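Local coordinates for aerobactin synthase IucC (Klebsiella pneumoniae, PDB 6CN7), which catalyses, in all likelihood, the ATP-dependent attachment of a second N-acetyl-N-hydroxylysine to its citryl conjugate, completing the iron-chelating siderophore aerobactin, at residues Y158-A163 with W254-S259; R167-A172 with M244-E249; P221-Q226 with L276-Y281; N427-M432 with L441-Q446. The protein carries 5 engineered substitutions. All coordinates share one frame; numbering follows the deposited sequence.

Contact 1 (Y158-A163 with W254-S259)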
loop_
_atom_site.group_PDB
_atom_site.type_symbol
_atom_site.label_atom_id
_atom_site.label_comp_id
_atom_site.label_asym_id
_atom_site.label_seq_id
_atom_site.Cartn_x
_atom_site.Cartn_y
_atom_site.Cartn_z
ATOM N N TYR A 158 12.189 0.896 -4.727
ATOM C CA TYR A 158 12.878 1.413 -3.551
ATOM C C TYR A 158 13.979 0.514 -3.003
ATOM O O TYR A 158 14.749 0.978 -2.157
ATOM C CB TYR A 158 11.863 1.687 -2.431
ATOM C CG TYR A 158 10.712 2.555 -2.886
ATOM C CD1 TYR A 158 10.942 3.785 -3.488
ATOM C CD2 TYR A 158 9.396 2.133 -2.739
ATOM C CE1 TYR A 158 9.897 4.580 -3.915
ATOM C CE2 TYR A 158 8.341 2.921 -3.162
ATOM C CZ TYR A 158 8.598 4.143 -3.751
ATOM O OH TYR A 158 7.554 4.933 -4.176
ATOM N N ALA A 159 14.088 -0.750 -3.454
ATOM C CA ALA A 159 15.120 -1.600 -2.879
ATOM C C ALA A 159 16.444 -1.418 -3.618
ATOM O O ALA A 159 16.457 -1.132 -4.819
ATOM C CB ALA A 159 14.702 -3.067 -2.935
ATOM N N PRO A 160 17.574 -1.590 -2.925
ATOM C CA PRO A 160 18.863 -1.253 -3.547
ATOM C C PRO A 160 19.260 -2.167 -4.692
ATOM O O PRO A 160 19.923 -1.701 -5.628
ATOM C CB PRO A 160 19.854 -1.354 -2.377
ATOM C CG PRO A 160 19.200 -2.254 -1.393
ATOM C CD PRO A 160 17.729 -1.991 -1.516
ATOM N N GLU A 161 18.889 -3.449 -4.658
ATOM C CA GLU A 161 19.339 -4.361 -5.706
ATOM C C GLU A 161 18.800 -3.992 -7.084
ATOM O O GLU A 161 19.284 -4.540 -8.081
ATOM C CB GLU A 161 18.954 -5.805 -5.370
ATOM C CG GLU A 161 17.464 -6.065 -5.197
ATOM C CD GLU A 161 17.006 -5.911 -3.762
ATOM O OE1 GLU A 161 17.724 -5.260 -2.970
ATOM O OE2 GLU A 161 15.929 -6.451 -3.426
ATOM N N TYR A 162 17.825 -3.083 -7.172
ATOM C CA TYR A 162 17.334 -2.609 -8.459
ATOM C C TYR A 162 17.928 -1.269 -8.872
ATOM O O TYR A 162 17.833 -0.905 -10.050
ATOM C CB TYR A 162 15.804 -2.511 -8.431
ATOM C CG TYR A 162 15.136 -3.840 -8.153
ATOM C CD1 TYR A 162 14.876 -4.737 -9.178
ATOM C CD2 TYR A 162 14.776 -4.202 -6.861
ATOM C CE1 TYR A 162 14.273 -5.958 -8.928
ATOM C CE2 TYR A 162 14.171 -5.417 -6.600
ATOM C CZ TYR A 162 13.923 -6.292 -7.636
ATOM O OH TYR A 162 13.322 -7.504 -7.373
ATOM N N ALA A 163 18.526 -0.528 -7.938
ATOM C CA ALA A 163 19.290 0.682 -8.256
ATOM C C ALA A 163 18.425 1.732 -8.948
ATOM O O ALA A 163 18.891 2.466 -9.821
ATOM C CB ALA A 163 20.516 0.347 -9.108
ATOM N N TRP A 254 16.867 10.243 -5.203
ATOM C CA TRP A 254 17.604 9.553 -4.156
ATOM C C TRP A 254 17.716 8.069 -4.477
ATOM O O TRP A 254 16.873 7.500 -5.175
ATOM C CB TRP A 254 16.930 9.747 -2.793
ATOM C CG TRP A 254 17.011 11.161 -2.303
ATOM C CD1 TRP A 254 16.151 12.178 -2.593
ATOM C CD2 TRP A 254 18.014 11.717 -1.444
ATOM N NE1 TRP A 254 16.551 13.330 -1.966
ATOM C CE2 TRP A 254 17.694 13.074 -1.254
ATOM C CE3 TRP A 254 19.149 11.197 -0.817
ATOM C CZ2 TRP A 254 18.467 13.920 -0.465
ATOM C CZ3 TRP A 254 19.917 12.037 -0.035
ATOM C CH2 TRP A 254 19.571 13.384 0.136
ATOM N N LEU A 255 18.763 7.447 -3.941
ATOM C CA LEU A 255 19.099 6.059 -4.223
ATOM C C LEU A 255 19.269 5.329 -2.900
ATOM O O LEU A 255 19.931 5.837 -1.989
ATOM C CB LEU A 255 20.380 5.977 -5.058
ATOM C CG LEU A 255 20.965 4.602 -5.365
ATOM C CD1 LEU A 255 20.080 3.850 -6.340
ATOM C CD2 LEU A 255 22.370 4.759 -5.914
ATOM N N ALA A 256 18.674 4.143 -2.794
ATOM C CA ALA A 256 18.694 3.398 -1.543
ATOM C C ALA A 256 20.030 2.695 -1.347
ATOM O O ALA A 256 20.634 2.193 -2.299
ATOM C CB ALA A 256 17.562 2.371 -1.517
ATOM N N GLN A 257 20.487 2.664 -0.098
ATOM C CA GLN A 257 21.660 1.896 0.283
ATOM C C GLN A 257 21.232 0.507 0.754
ATOM O O GLN A 257 20.046 0.167 0.779
ATOM C CB GLN A 257 22.446 2.621 1.376
ATOM C CG GLN A 257 22.921 4.017 1.001
ATOM C CD GLN A 257 23.662 4.699 2.138
ATOM O OE1 GLN A 257 23.934 4.088 3.171
ATOM N NE2 GLN A 257 23.987 5.973 1.955
ATOM N N GLN A 258 22.213 -0.308 1.144
ATOM C CA GLN A 258 21.905 -1.632 1.674
ATOM C C GLN A 258 20.995 -1.547 2.893
ATOM O O GLN A 258 20.145 -2.422 3.093
ATOM C CB GLN A 258 23.197 -2.369 2.025
ATOM C CG GLN A 258 24.006 -2.827 0.816
ATOM C CD GLN A 258 23.330 -3.942 0.040
ATOM O OE1 GLN A 258 23.209 -3.878 -1.182
ATOM N NE2 GLN A 258 22.896 -4.981 0.747
ATOM N N SER A 259 21.154 -0.509 3.716
ATOM C CA SER A 259 20.314 -0.340 4.895
ATOM C C SER A 259 18.886 0.058 4.546
ATOM O O SER A 259 18.024 0.032 5.430
ATOM C CB SER A 259 20.920 0.710 5.829
ATOM O OG SER A 259 20.887 1.999 5.240
#
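Pro160, in the short 3-10 turn that follows helix 152-158, lies over Ala256 and Gln257, where strand 252-256 runs out of the antiparallel sheet. This is the tight part of the contact. The proline meets the strand end with the outer carbons of its ring: CG sits 3.4 Å from Gln257 O, and CB is 3.6 Å from Ala256 O. The meeting is of ring carbons with peptide oxygens, so close fit rather than polar bonding joins the turn to the sheet. Within the turn, Ala163 N donates to Pro160 O, which holds the chain curled just behind the proline.

The flanks are looser, and Leu255, Ala163 and Gln258 there are partly exposed. At one, Leu255 turns CG away from its own backbone N (chi1 175°), and its CD1 comes up to the backbone of Ala163, 3.7 Å from the carbonyl C. At the other, Gln258 only grazes the ring, its CA 4.1 Å from Pro160 CG, and gives its amide NE2 to Gln426. Gln257, by contrast, is buried and directs NE2 to Thr264 in the next strand. Also buried, the methyl of Ala256 faces the end of helix 152-158, its CB 3.2 Å from Tyr158 O.

Contact 2 (R167-A172 with M244-E249)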
loop_
_atom_site.group_PDB
_atom_site.type_symbol
_atom_site.label_atom_id
_atom_site.label_comp_id
_atom_site.label_asym_id
_atom_site.label_seq_id
_atom_site.Cartn_x
_atom_site.Cartn_y
_atom_site.Cartn_z
ATOM N N ARG A 167 12.106 10.592 -5.926
ATOM C CA ARG A 167 12.007 11.823 -5.161
ATOM C C ARG A 167 11.407 11.543 -3.789
ATOM O O ARG A 167 10.746 10.526 -3.566
ATOM C CB ARG A 167 11.145 12.852 -5.894
ATOM C CG ARG A 167 11.811 13.495 -7.093
ATOM C CD ARG A 167 10.925 14.578 -7.683
ATOM N NE ARG A 167 11.535 15.224 -8.842
ATOM C CZ ARG A 167 10.927 16.137 -9.593
ATOM N NH1 ARG A 167 9.686 16.514 -9.316
ATOM N NH2 ARG A 167 11.562 16.672 -10.627
ATOM N N LEU A 168 11.643 12.469 -2.868
ATOM C CA LEU A 168 11.053 12.397 -1.543
ATOM C C LEU A 168 9.750 13.183 -1.498
ATOM O O LEU A 168 9.557 14.155 -2.235
ATOM C CB LEU A 168 12.016 12.944 -0.492
ATOM C CG LEU A 168 13.369 12.239 -0.405
ATOM C CD1 LEU A 168 14.252 12.929 0.622
ATOM C CD2 LEU A 168 13.194 10.762 -0.074
ATOM N N HIS A 169 8.853 12.742 -0.625
ATOM C CA HIS A 169 7.637 13.476 -0.321
ATOM C C HIS A 169 7.917 14.456 0.814
ATOM O O HIS A 169 8.731 14.185 1.702
ATOM C CB HIS A 169 6.518 12.510 0.066
ATOM C CG HIS A 169 5.155 13.126 0.066
ATOM N ND1 HIS A 169 4.401 13.260 -1.080
ATOM C CD2 HIS A 169 4.407 13.634 1.072
ATOM C CE1 HIS A 169 3.246 13.829 -0.779
ATOM N NE2 HIS A 169 3.226 14.065 0.520
ATOM N N TRP A 170 7.242 15.603 0.777
ATOM C CA TRP A 170 7.506 16.689 1.714
ATOM C C TRP A 170 6.238 17.064 2.464
ATOM O O TRP A 170 5.183 17.269 1.851
ATOM C CB TRP A 170 8.072 17.909 0.984
ATOM C CG TRP A 170 9.449 17.667 0.473
ATOM C CD1 TRP A 170 9.794 17.172 -0.749
ATOM C CD2 TRP A 170 10.675 17.890 1.177
ATOM N NE1 TRP A 170 11.161 17.079 -0.854
ATOM C CE2 TRP A 170 11.725 17.513 0.317
ATOM C CE3 TRP A 170 10.988 18.375 2.451
ATOM C CZ2 TRP A 170 13.064 17.607 0.689
ATOM C CZ3 TRP A 170 12.318 18.468 2.818
ATOM C CH2 TRP A 170 13.338 18.086 1.941
ATOM N N LEU A 171 6.349 17.153 3.785
ATOM C CA LEU A 171 5.266 17.578 4.657
ATOM C C LEU A 171 5.615 18.909 5.306
ATOM O O LEU A 171 6.765 19.357 5.298
ATOM C CB LEU A 171 4.989 16.531 5.742
ATOM C CG LEU A 171 4.511 15.148 5.299
ATOM C CD1 LEU A 171 4.309 14.258 6.515
ATOM C CD2 LEU A 171 3.231 15.251 4.490
ATOM N N ALA A 172 4.594 19.543 5.877
ATOM C CA ALA A 172 4.757 20.745 6.681
ATOM C C ALA A 172 4.181 20.483 8.063
ATOM O O ALA A 172 3.054 19.994 8.186
ATOM C CB ALA A 172 4.072 21.950 6.032
ATOM N N MET A 244 -1.135 18.852 9.957
ATOM C CA MET A 244 -0.057 18.499 9.047
ATOM C C MET A 244 -0.536 18.747 7.627
ATOM O O MET A 244 -1.713 18.536 7.321
ATOM C CB MET A 244 0.356 17.034 9.209
ATOM C CG MET A 244 1.175 16.733 10.451
ATOM S SD MET A 244 1.316 14.960 10.784
ATOM C CE MET A 244 1.234 14.253 9.137
ATOM N N VAL A 245 0.376 19.184 6.763
ATOM C CA VAL A 245 0.039 19.547 5.392
ATOM C C VAL A 245 0.924 18.752 4.444
ATOM O O VAL A 245 2.145 18.692 4.631
ATOM C CB VAL A 245 0.196 21.059 5.145
ATOM C CG1 VAL A 245 -0.118 21.410 3.695
ATOM C CG2 VAL A 245 -0.706 21.840 6.090
ATOM N N SER A 246 0.307 18.148 3.432
ATOM C CA SER A 246 1.023 17.389 2.416
ATOM C C SER A 246 1.333 18.306 1.238
ATOM O O SER A 246 0.416 18.818 0.588
ATOM C CB SER A 246 0.190 16.189 1.969
ATOM O OG SER A 246 0.729 15.594 0.807
ATOM N N LEU A 247 2.622 18.509 0.966
ATOM C CA LEU A 247 3.041 19.418 -0.093
ATOM C C LEU A 247 3.287 18.710 -1.414
ATOM O O LEU A 247 3.103 19.317 -2.476
ATOM C CB LEU A 247 4.314 20.162 0.324
ATOM C CG LEU A 247 4.118 21.371 1.241
ATOM C CD1 LEU A 247 3.422 20.980 2.532
ATOM C CD2 LEU A 247 5.453 22.029 1.538
ATOM N N GLY A 248 3.694 17.453 -1.377
ATOM C CA GLY A 248 3.987 16.691 -2.572
ATOM C C GLY A 248 5.460 16.338 -2.654
ATOM O O GLY A 248 6.232 16.508 -1.706
ATOM N N GLU A 249 5.846 15.836 -3.822
ATOM C CA GLU A 249 7.218 15.418 -4.067
ATOM C C GLU A 249 8.003 16.563 -4.691
ATOM O O GLU A 249 7.516 17.233 -5.608
ATOM C CB GLU A 249 7.248 14.190 -4.976
ATOM C CG GLU A 249 6.582 12.966 -4.371
ATOM C CD GLU A 249 6.680 11.747 -5.266
ATOM O OE1 GLU A 249 7.082 11.901 -6.440
ATOM O OE2 GLU A 249 6.360 10.634 -4.793
HETATM O O HOH W 1 8.874 9.344 -5.505
HETATM O O HOH W 2 4.914 10.553 -2.858
#
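His169 swings its ring away from its own backbone N (chi1 -166°) and Ser246 does the same with its hydroxyl (chi1 168°), which brings the two together on one face of the sheet. His169 NE2 and Ser246 OG are hydrogen-bonded at 2.9 Å, with the hydroxyl near the ring plane, at its edge. Gly248 O lies over one face of the imidazole, offset toward the rim, while the ring of Trp227, in helix 224-234, stacks with the imidazole. Contacts over the face and at the edge together restrict how the ring can turn.

The two strands run antiparallel, and their pairing slips by one residue here: Leu247 and Gly248 both stand opposite Trp170, a classic beta bulge. Trp170 O accepts from Leu247 N at 3.0 Å, whereas Trp170 N donates to Gly248 O at 2.8 Å, a bond bent to 141° at the hydrogen. Gly248 has backbone angles at which a side chain would be jammed against the preceding carbonyl. Past the bulge, regular pairing resumes with Ala172 N to Val245 O at 2.9 Å. On the face opposite His169, Ala172 CB packs 3.7 Å from Leu247 CD1, and the indole of Trp170 sends NE1 to Phe250 O. At the other end, water 1 joins Arg167 O at 2.9 Å and, weakly, the carboxylate of Glu249.

Contact 3 (P221-Q226 with L276-Y281)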
loop_
_atom_site.group_PDB
_atom_site.type_symbol
_atom_site.label_atom_id
_atom_site.label_comp_id
_atom_site.label_asym_id
_atom_site.label_seq_id
_atom_site.Cartn_x
_atom_site.Cartn_y
_atom_site.Cartn_z
ATOM N N PRO A 221 10.803 15.927 5.241
ATOM C CA PRO A 221 10.810 14.954 4.145
ATOM C C PRO A 221 10.298 13.600 4.606
ATOM O O PRO A 221 10.369 13.250 5.787
ATOM C CB PRO A 221 12.285 14.887 3.737
ATOM C CG PRO A 221 13.027 15.265 4.963
ATOM C CD PRO A 221 12.168 16.275 5.673
ATOM N N VAL A 222 9.773 12.836 3.651
ATOM C CA VAL A 222 9.188 11.530 3.925
ATOM C C VAL A 222 9.512 10.600 2.767
ATOM O O VAL A 222 9.382 10.986 1.600
ATOM C CB VAL A 222 7.662 11.616 4.129
ATOM C CG1 VAL A 222 7.065 10.230 4.333
ATOM C CG2 VAL A 222 7.325 12.520 5.307
ATOM N N HIS A 223 9.934 9.384 3.087
ATOM C CA HIS A 223 10.139 8.371 2.064
ATOM C C HIS A 223 8.819 8.124 1.336
ATOM O O HIS A 223 7.780 7.965 1.990
ATOM C CB HIS A 223 10.648 7.078 2.705
ATOM C CG HIS A 223 11.185 6.079 1.727
ATOM N ND1 HIS A 223 10.382 5.387 0.848
ATOM C CD2 HIS A 223 12.448 5.639 1.509
ATOM C CE1 HIS A 223 11.126 4.572 0.122
ATOM N NE2 HIS A 223 12.384 4.704 0.504
ATOM N N PRO A 224 8.807 8.094 -0.001
ATOM C CA PRO A 224 7.517 7.945 -0.701
ATOM C C PRO A 224 6.751 6.691 -0.307
ATOM O O PRO A 224 5.516 6.721 -0.240
ATOM C CB PRO A 224 7.920 7.936 -2.184
ATOM C CG PRO A 224 9.379 7.630 -2.199
ATOM C CD PRO A 224 9.937 8.195 -0.937
ATOM N N TRP A 225 7.447 5.582 -0.046
ATOM C CA TRP A 225 6.760 4.388 0.437
ATOM C C TRP A 225 6.112 4.645 1.790
ATOM O O TRP A 225 4.962 4.253 2.021
ATOM C CB TRP A 225 7.732 3.211 0.530
ATOM C CG TRP A 225 7.043 1.914 0.846
ATOM C CD1 TRP A 225 6.608 0.977 -0.048
ATOM C CD2 TRP A 225 6.699 1.418 2.144
ATOM N NE1 TRP A 225 6.018 -0.070 0.612
ATOM C CE2 TRP A 225 6.060 0.175 1.961
ATOM C CE3 TRP A 225 6.868 1.904 3.446
ATOM C CZ2 TRP A 225 5.590 -0.590 3.031
ATOM C CZ3 TRP A 225 6.403 1.144 4.502
ATOM C CH2 TRP A 225 5.772 -0.090 4.288
ATOM N N GLN A 226 6.837 5.308 2.695
ATOM C CA GLN A 226 6.274 5.645 3.998
ATOM C C GLN A 226 5.029 6.510 3.849
ATOM O O GLN A 226 4.020 6.279 4.526
ATOM C CB GLN A 226 7.329 6.357 4.846
ATOM C CG GLN A 226 6.916 6.626 6.288
ATOM C CD GLN A 226 6.954 5.386 7.158
ATOM O OE1 GLN A 226 7.138 4.273 6.667
ATOM N NE2 GLN A 226 6.786 5.575 8.462
ATOM N N LEU A 276 15.484 7.935 6.592
ATOM C CA LEU A 276 14.071 8.199 6.794
ATOM C C LEU A 276 13.387 6.985 7.411
ATOM O O LEU A 276 13.865 5.858 7.254
ATOM C CB LEU A 276 13.392 8.553 5.464
ATOM C CG LEU A 276 13.930 9.833 4.814
ATOM C CD1 LEU A 276 13.527 9.935 3.349
ATOM C CD2 LEU A 276 13.451 11.056 5.581
ATOM N N PRO A 277 12.275 7.175 8.123
ATOM C CA PRO A 277 11.583 6.021 8.712
ATOM C C PRO A 277 10.904 5.154 7.659
ATOM O O PRO A 277 10.309 5.653 6.701
ATOM C CB PRO A 277 10.550 6.660 9.648
ATOM C CG PRO A 277 10.991 8.071 9.831
ATOM C CD PRO A 277 11.692 8.450 8.574
ATOM N N LEU A 278 11.004 3.840 7.854
ATOM C CA LEU A 278 10.250 2.857 7.079
ATOM C C LEU A 278 9.601 1.916 8.089
ATOM O O LEU A 278 10.273 1.056 8.667
ATOM C CB LEU A 278 11.145 2.099 6.101
ATOM C CG LEU A 278 11.674 2.865 4.882
ATOM C CD1 LEU A 278 12.641 1.996 4.086
ATOM C CD2 LEU A 278 10.535 3.334 3.992
ATOM N N THR A 279 8.299 2.081 8.306
ATOM C CA THR A 279 7.569 1.305 9.307
ATOM C C THR A 279 7.123 -0.001 8.662
ATOM O O THR A 279 6.083 -0.058 8.005
ATOM C CB THR A 279 6.381 2.098 9.838
ATOM O OG1 THR A 279 6.832 3.375 10.301
ATOM C CG2 THR A 279 5.709 1.358 10.985
ATOM N N ILE A 280 7.904 -1.057 8.863
ATOM C CA ILE A 280 7.671 -2.348 8.230
ATOM C C ILE A 280 7.173 -3.381 9.237
ATOM O O ILE A 280 6.129 -4.003 9.036
ATOM C CB ILE A 280 8.947 -2.836 7.508
ATOM C CG1 ILE A 280 9.247 -1.918 6.319
ATOM C CG2 ILE A 280 8.796 -4.273 7.035
ATOM C CD1 ILE A 280 10.588 -2.161 5.671
ATOM N N TYR A 281 7.912 -3.579 10.324
ATOM C CA TYR A 281 7.504 -4.509 11.375
ATOM C C TYR A 281 7.022 -3.748 12.606
ATOM O O TYR A 281 5.830 -3.482 12.759
ATOM C CB TYR A 281 8.657 -5.441 11.755
ATOM C CG TYR A 281 9.146 -6.321 10.624
ATOM C CD1 TYR A 281 8.554 -7.554 10.372
ATOM C CD2 TYR A 281 10.205 -5.928 9.818
ATOM C CE1 TYR A 281 9.000 -8.365 9.342
ATOM C CE2 TYR A 281 10.656 -6.732 8.785
ATOM C CZ TYR A 281 10.051 -7.948 8.552
ATOM O OH TYR A 281 10.500 -8.749 7.526
HETATM O O HOH W 3 9.837 8.403 5.914
#
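The first turn of helix 224-234 clasps the loop 276-281 through Gln226 and the N-cap residue His223. Bent at chi2 (75°), the side chain of Gln226 presents its amide to Thr279, and both ends of the amide are used. Gln226 OE1 accepts from Thr279 N at 3.0 Å, the donor standing somewhat out of the carbonyl plane. Gln226 NE2 gives a nearly straight bond, 178° at the hydrogen, to Thr279 OG1 at 2.9 Å, exactly in the amide plane. NE2 also donates to Met348 O, so three bonds fix the rotation of this buried amide.

His223 does two things at once. Its ND1 accepts from Trp225 N at 3.1 Å, in the plane of the ring, and so caps the helix. Over one face of the same ring lies a methyl of Leu278, a CH-pi contact with CD2 3.7 Å from the centroid. That methyl also reaches Trp225 CE3 at 4.0 Å, while Thr279 O lies at the edge of the indole, 3.7 Å from Trp225 CZ3. Water 3 bridges the two backbones, accepting from His223 N and donating to Pro277 O.

Leu276 rests on Leu168 of strand 165-174, Trp225 on Ala154 of helix 152-158, and the loop itself leads on from strand 272-275 toward helix 291-310.

Contact 4 (N427-M432 with L441-Q446)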
loop_
_atom_site.group_PDB
_atom_site.type_symbol
_atom_site.label_atom_id
_atom_site.label_comp_id
_atom_site.label_asym_id
_atom_site.label_seq_id
_atom_site.Cartn_x
_atom_site.Cartn_y
_atom_site.Cartn_z
ATOM N N ASN A 427 27.841 -2.158 7.350
ATOM C CA ASN A 427 28.035 -0.916 8.089
ATOM C C ASN A 427 29.511 -0.589 8.282
ATOM O O ASN A 427 29.840 0.311 9.063
ATOM C CB ASN A 427 27.326 -0.978 9.447
ATOM C CG ASN A 427 27.758 -2.166 10.284
ATOM O OD1 ASN A 427 28.425 -3.076 9.793
ATOM N ND2 ASN A 427 27.371 -2.168 11.554
ATOM N N ILE A 428 30.404 -1.301 7.599
ATOM C CA ILE A 428 31.824 -0.975 7.561
ATOM C C ILE A 428 32.154 -0.542 6.141
ATOM O O ILE A 428 31.985 -1.320 5.193
ATOM C CB ILE A 428 32.694 -2.164 7.994
ATOM C CG1 ILE A 428 32.511 -2.429 9.487
ATOM C CG2 ILE A 428 34.174 -1.904 7.673
ATOM C CD1 ILE A 428 33.157 -3.704 9.962
ATOM N N THR A 429 32.615 0.694 5.993
ATOM C CA THR A 429 33.041 1.228 4.711
ATOM C C THR A 429 34.560 1.321 4.686
ATOM O O THR A 429 35.181 1.747 5.664
ATOM C CB THR A 429 32.426 2.608 4.456
ATOM O OG1 THR A 429 30.998 2.506 4.456
ATOM C CG2 THR A 429 32.890 3.171 3.117
ATOM N N LEU A 430 35.152 0.911 3.569
ATOM C CA LEU A 430 36.591 0.981 3.369
ATOM C C LEU A 430 36.915 2.031 2.321
ATOM O O LEU A 430 36.250 2.109 1.282
ATOM C CB LEU A 430 37.160 -0.367 2.921
ATOM C CG LEU A 430 36.987 -1.554 3.867
ATOM C CD1 LEU A 430 37.486 -2.818 3.191
ATOM C CD2 LEU A 430 37.723 -1.315 5.176
ATOM N N ALA A 431 37.935 2.836 2.597
ATOM C CA ALA A 431 38.471 3.766 1.612
ATOM C C ALA A 431 39.537 3.044 0.800
ATOM O O ALA A 431 40.537 2.579 1.355
ATOM C CB ALA A 431 39.051 5.005 2.293
ATOM N N MET A 432 39.320 2.945 -0.507
ATOM C CA MET A 432 40.189 2.184 -1.395
ATOM C C MET A 432 40.911 3.129 -2.343
ATOM O O MET A 432 40.296 4.035 -2.912
ATOM C CB MET A 432 39.387 1.156 -2.199
ATOM C CG MET A 432 38.584 0.174 -1.357
ATOM S SD MET A 432 39.615 -0.970 -0.417
ATOM C CE MET A 432 40.392 -1.915 -1.725
ATOM N N LEU A 441 35.824 3.612 7.575
ATOM C CA LEU A 441 34.832 4.631 7.890
ATOM C C LEU A 441 33.662 3.958 8.590
ATOM O O LEU A 441 33.074 3.013 8.053
ATOM C CB LEU A 441 34.354 5.355 6.628
ATOM C CG LEU A 441 35.271 6.422 6.021
ATOM C CD1 LEU A 441 36.517 5.810 5.408
ATOM C CD2 LEU A 441 34.515 7.227 4.986
ATOM N N LEU A 442 33.334 4.438 9.785
ATOM C CA LEU A 442 32.239 3.901 10.578
ATOM C C LEU A 442 31.109 4.920 10.625
ATOM O O LEU A 442 31.356 6.128 10.693
ATOM C CB LEU A 442 32.710 3.564 11.993
ATOM C CG LEU A 442 33.999 2.739 12.053
ATOM C CD1 LEU A 442 34.505 2.648 13.478
ATOM C CD2 LEU A 442 33.783 1.353 11.465
ATOM N N LYS A 443 29.869 4.427 10.582
ATOM C CA LYS A 443 28.713 5.309 10.463
ATOM C C LYS A 443 27.535 4.945 11.360
ATOM O O LYS A 443 26.772 5.846 11.720
ATOM C CB LYS A 443 28.228 5.346 9.008
ATOM C CG LYS A 443 27.983 3.970 8.393
ATOM C CD LYS A 443 27.598 4.061 6.921
ATOM C CE LYS A 443 28.761 4.538 6.062
ATOM N NZ LYS A 443 28.473 4.452 4.602
ATOM N N ASP A 444 27.353 3.682 11.743
ATOM C CA ASP A 444 26.163 3.248 12.470
ATOM C C ASP A 444 26.481 3.078 13.951
ATOM O O ASP A 444 27.171 2.133 14.348
ATOM C CB ASP A 444 25.609 1.957 11.873
ATOM C CG ASP A 444 24.861 2.199 10.575
ATOM O OD1 ASP A 444 24.044 3.138 10.534
ATOM O OD2 ASP A 444 25.093 1.466 9.589
ATOM N N PHE A 445 25.980 4.009 14.758
ATOM C CA PHE A 445 25.912 3.866 16.203
ATOM C C PHE A 445 24.619 4.510 16.669
ATOM O O PHE A 445 24.178 5.522 16.119
ATOM C CB PHE A 445 27.109 4.510 16.903
ATOM C CG PHE A 445 27.995 5.274 15.975
ATOM C CD1 PHE A 445 27.751 6.611 15.716
ATOM C CD2 PHE A 445 29.056 4.647 15.342
ATOM C CE1 PHE A 445 28.556 7.321 14.851
ATOM C CE2 PHE A 445 29.871 5.343 14.472
ATOM C CZ PHE A 445 29.623 6.685 14.221
ATOM N N GLN A 446 24.019 3.907 17.686
ATOM C CA GLN A 446 22.705 4.309 18.169
ATOM C C GLN A 446 22.138 3.157 18.986
ATOM O O GLN A 446 22.565 2.925 20.121
ATOM C CB GLN A 446 21.774 4.669 17.007
#
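Thr429 and Lys443 cross at about a right angle at the open end of the hairpin formed by strands 428-433 and 436-442. Lys443 starts out with CG between its backbone N and carbonyl carbon (chi1 52°) and bends again at chi3 (68°), which carries its ammonium round to the threonine hydroxyl. The bond from Lys443 NZ to Thr429 OG1 is weak, at 3.2 Å, and the last methylene, CE, lies against the same oxygen.

Thr429 and Leu441 stand side by side on one face of the sheet, their CB atoms 4.0 Å apart, over a hydrogen-bonded antiparallel pair. Leu441 N donates to Thr429 O at 2.7 Å, and Thr429 N to Leu441 O at 3.1 Å, both nearly straight. From there Leu441 leans along the neighbouring strand, its CD1 4.1 Å from Ala431 CB. On the opposite face Ile428 and Leu442 barely touch. Farther out, where the hairpin opens, the carboxylate of Asp444 comes up to the first side-chain carbon of Asn427, with OD2 3.3 Å from CB, while OD1 makes a salt bridge with Arg354.

Backbone bonds and apolar carbons thus secure the buried pair, and the weak lysine bond adds little to them. The firm ionic partner of Asp444, Arg354, comes from beyond the hairpin.

How the contacts relate
Contacts 1, 2 and 3 all reach one antiparallel sheet and touch one another, whereas contact 4 lies in a separate mixed sheet, nearest the centre of the chain. Contacts 1, 3 and 4 are buried; contact 2, about 29 Å from that centre, is only partly so. Waters take part in both contacts 2 and 3. Strand 165-174 binds these two together, His169 O lying 2.6 Å from Val222 N, and Tyr158 of contact 1 meets His223 of contact 3 edge-to-face. Contacts 2 and 4 rest on strand pairing, contact 3 on a side-chain amide, a water and leucine packing, and contact 1, between its segments, on packing alone. Contacts 1 and 4 have centres about 17 Å apart and do not touch.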